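Local coordinates for mandelate racemase/muconate lactonizing enzyme, C-terminal domain protein (Paracoccus denitrificans, PDB 4DWD) that binds magnesium and, as a member of the mandelate racemase/muconate lactonizing branch of the enolase superfamily, may act as a hydro-lyase, at residues Gly165-Cys170 / Gln227-Gly232. Residues are numbered along the deposited sequence; the frame is centred on the assembly and turned at random.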
loop_
_atom_site.group_PDB
_atom_site.type_symbol
_atom_site.label_atom_id
_atom_site.label_comp_id
_atom_site.label_asym_id
_atom_site.label_seq_id
_atom_site.Cartn_x
_atom_site.Cartn_y
_atom_site.Cartn_z
ATOM N N GLY B 165 3.950 -35.517 3.738
ATOM C CA GLY B 165 5.258 -35.816 3.155
ATOM C C GLY B 165 6.414 -35.275 3.991
ATOM O O GLY B 165 6.218 -34.742 5.083
ATOM N N ASP B 166 7.627 -35.404 3.465
ATOM C CA ASP B 166 8.836 -34.962 4.156
ATOM C C ASP B 166 9.091 -33.488 3.849
ATOM O O ASP B 166 9.316 -33.130 2.687
ATOM C CB ASP B 166 10.005 -35.829 3.680
ATOM C CG ASP B 166 11.337 -35.442 4.304
ATOM O OD1 ASP B 166 11.486 -34.315 4.827
ATOM O OD2 ASP B 166 12.257 -36.282 4.261
ATOM N N ARG B 167 9.084 -32.641 4.884
ATOM C CA ARG B 167 9.163 -31.175 4.691
ATOM C C ARG B 167 10.552 -30.644 4.319
ATOM O O ARG B 167 10.716 -29.435 4.090
ATOM C CB ARG B 167 8.634 -30.414 5.912
ATOM C CG ARG B 167 7.121 -30.415 6.042
ATOM C CD ARG B 167 6.717 -29.662 7.302
ATOM N NE ARG B 167 6.719 -28.212 7.107
ATOM C CZ ARG B 167 6.250 -27.335 7.995
ATOM N NH1 ARG B 167 5.768 -27.758 9.154
ATOM N NH2 ARG B 167 6.237 -26.035 7.716
ATOM N N THR B 168 11.546 -31.528 4.270
ATOM C CA THR B 168 12.840 -31.157 3.699
ATOM C C THR B 168 12.793 -31.234 2.175
ATOM O O THR B 168 13.728 -30.812 1.511
ATOM C CB THR B 168 14.012 -32.022 4.214
ATOM O OG1 THR B 168 13.808 -33.395 3.845
ATOM C CG2 THR B 168 14.169 -31.900 5.733
ATOM N N ARG B 169 11.695 -31.765 1.640
ATOM C CA ARG B 169 11.502 -31.883 0.196
ATOM C C ARG B 169 10.368 -30.972 -0.260
ATOM O O ARG B 169 9.493 -30.618 0.529
ATOM C CB ARG B 169 11.198 -33.332 -0.175
ATOM C CG ARG B 169 12.271 -34.314 0.287
ATOM C CD ARG B 169 11.964 -35.712 -0.207
ATOM N NE ARG B 169 12.171 -35.814 -1.649
ATOM C CZ ARG B 169 11.705 -36.799 -2.414
ATOM N NH1 ARG B 169 11.000 -37.783 -1.875
ATOM N NH2 ARG B 169 11.939 -36.800 -3.697
ATOM N N CYS B 170 10.381 -30.591 -1.532
ATOM C CA CYS B 170 9.452 -29.580 -2.020
ATOM C C CYS B 170 9.072 -29.899 -3.466
ATOM O O CYS B 170 9.924 -30.317 -4.243
ATOM C CB CYS B 170 10.133 -28.214 -1.953
ATOM S SG CYS B 170 9.001 -26.837 -2.192
ATOM N N GLN B 227 5.355 -23.776 3.042
ATOM C CA GLN B 227 5.901 -23.889 4.400
ATOM C C GLN B 227 5.244 -22.859 5.317
ATOM O O GLN B 227 5.077 -21.701 4.946
ATOM C CB GLN B 227 7.423 -23.711 4.391
ATOM C CG GLN B 227 8.165 -24.727 3.526
ATOM C CD GLN B 227 8.215 -26.129 4.098
ATOM O OE1 GLN B 227 7.844 -26.362 5.248
ATOM N NE2 GLN B 227 8.709 -27.076 3.294
ATOM N N HIS B 228 4.901 -23.276 6.533
ATOM C CA HIS B 228 4.110 -22.421 7.424
ATOM C C HIS B 228 4.854 -21.182 7.840
ATOM O O HIS B 228 4.232 -20.180 8.171
ATOM C CB HIS B 228 3.665 -23.211 8.661
ATOM C CG HIS B 228 4.656 -23.160 9.793
ATOM N ND1 HIS B 228 5.765 -23.923 9.823
ATOM C CD2 HIS B 228 4.690 -22.367 10.935
ATOM C CE1 HIS B 228 6.480 -23.632 10.924
ATOM N NE2 HIS B 228 5.820 -22.674 11.605
ATOM N N TYR B 229 6.187 -21.263 7.835
ATOM C CA TYR B 229 6.988 -20.121 8.216
ATOM C C TYR B 229 6.896 -18.953 7.227
ATOM O O TYR B 229 7.175 -17.817 7.605
ATOM C CB TYR B 229 8.442 -20.520 8.539
ATOM C CG TYR B 229 9.101 -21.626 7.739
ATOM C CD1 TYR B 229 9.655 -21.364 6.488
ATOM C CD2 TYR B 229 9.256 -22.912 8.265
ATOM C CE1 TYR B 229 10.312 -22.349 5.764
ATOM C CE2 TYR B 229 9.913 -23.912 7.544
ATOM C CZ TYR B 229 10.437 -23.628 6.292
ATOM O OH TYR B 229 11.095 -24.609 5.566
ATOM N N HIS B 230 6.457 -19.228 5.999
ATOM C CA HIS B 230 6.317 -18.173 4.981
ATOM C C HIS B 230 4.917 -17.606 5.039
ATOM O O HIS B 230 4.056 -17.945 4.219
ATOM C CB HIS B 230 6.598 -18.710 3.568
ATOM C CG HIS B 230 7.949 -19.385 3.408
ATOM N ND1 HIS B 230 9.104 -18.834 3.849
ATOM C CD2 HIS B 230 8.295 -20.583 2.791
ATOM C CE1 HIS B 230 10.128 -19.652 3.543
ATOM N NE2 HIS B 230 9.628 -20.722 2.896
ATOM N N VAL B 231 4.679 -16.719 6.000
ATOM C CA VAL B 231 3.339 -16.189 6.227
ATOM C C VAL B 231 2.905 -15.279 5.070
ATOM O O VAL B 231 1.759 -15.339 4.602
ATOM C CB VAL B 231 3.265 -15.449 7.579
ATOM C CG1 VAL B 231 1.896 -14.802 7.770
ATOM C CG2 VAL B 231 3.521 -16.422 8.718
ATOM N N GLY B 232 3.823 -14.438 4.591
ATOM C CA GLY B 232 3.533 -13.612 3.422
ATOM C C GLY B 232 3.139 -14.449 2.218
ATOM O O GLY B 232 2.122 -14.166 1.549
#
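Arg167 and Gln227, whose CA atoms stand 8.0 Å apart, mark the closest approach of two type I beta turns, Asp166 to Arg169 and Gln227 to His230, so side chains must bridge the backbones. Asp166 suits the first turn because its OD1 accepts from Thr168 N (2.8 Å), an Asx turn, and from Thr168 OG1. The long Arg167 chain, bent at chi3 (81°), brings its guanidinium almost coplanar with the Gln227 amide. There Arg167 NE and NH2 grip Gln227 OE1 side-on, at 2.9 and 3.0 Å, both in the carbonyl plane. The amide's other end matters too: Gln227 NE2 makes a weak bond to Arg167 O at 3.2 Å, a carbonyl also bonded by His318 of a second subunit. These turns belong to loops of the TIM-barrel-like domain: one follows strand 158-162, the other leads into helix 231-240, with His230 as N-cap. Arg167 NH1 bonds Gln250, the sequence neighbour of Glu249, a residue that binds calcium in this protein. Arg167 NH2 also donates to His228 ND1 (3.0 Å, 162° at the hydrogen), coming in the plane of an imidazole turned 72° from the guanidinium. A leucine in place of Arg167 would probably leave Gln227 OE1 and His228 ND1 without these donors and the imidazole freer to turn. Beside this cluster, in the conformer given, the Tyr229 ring lays one face over Gln227 CB, while its hydroxyl bonds His80 of a third subunit.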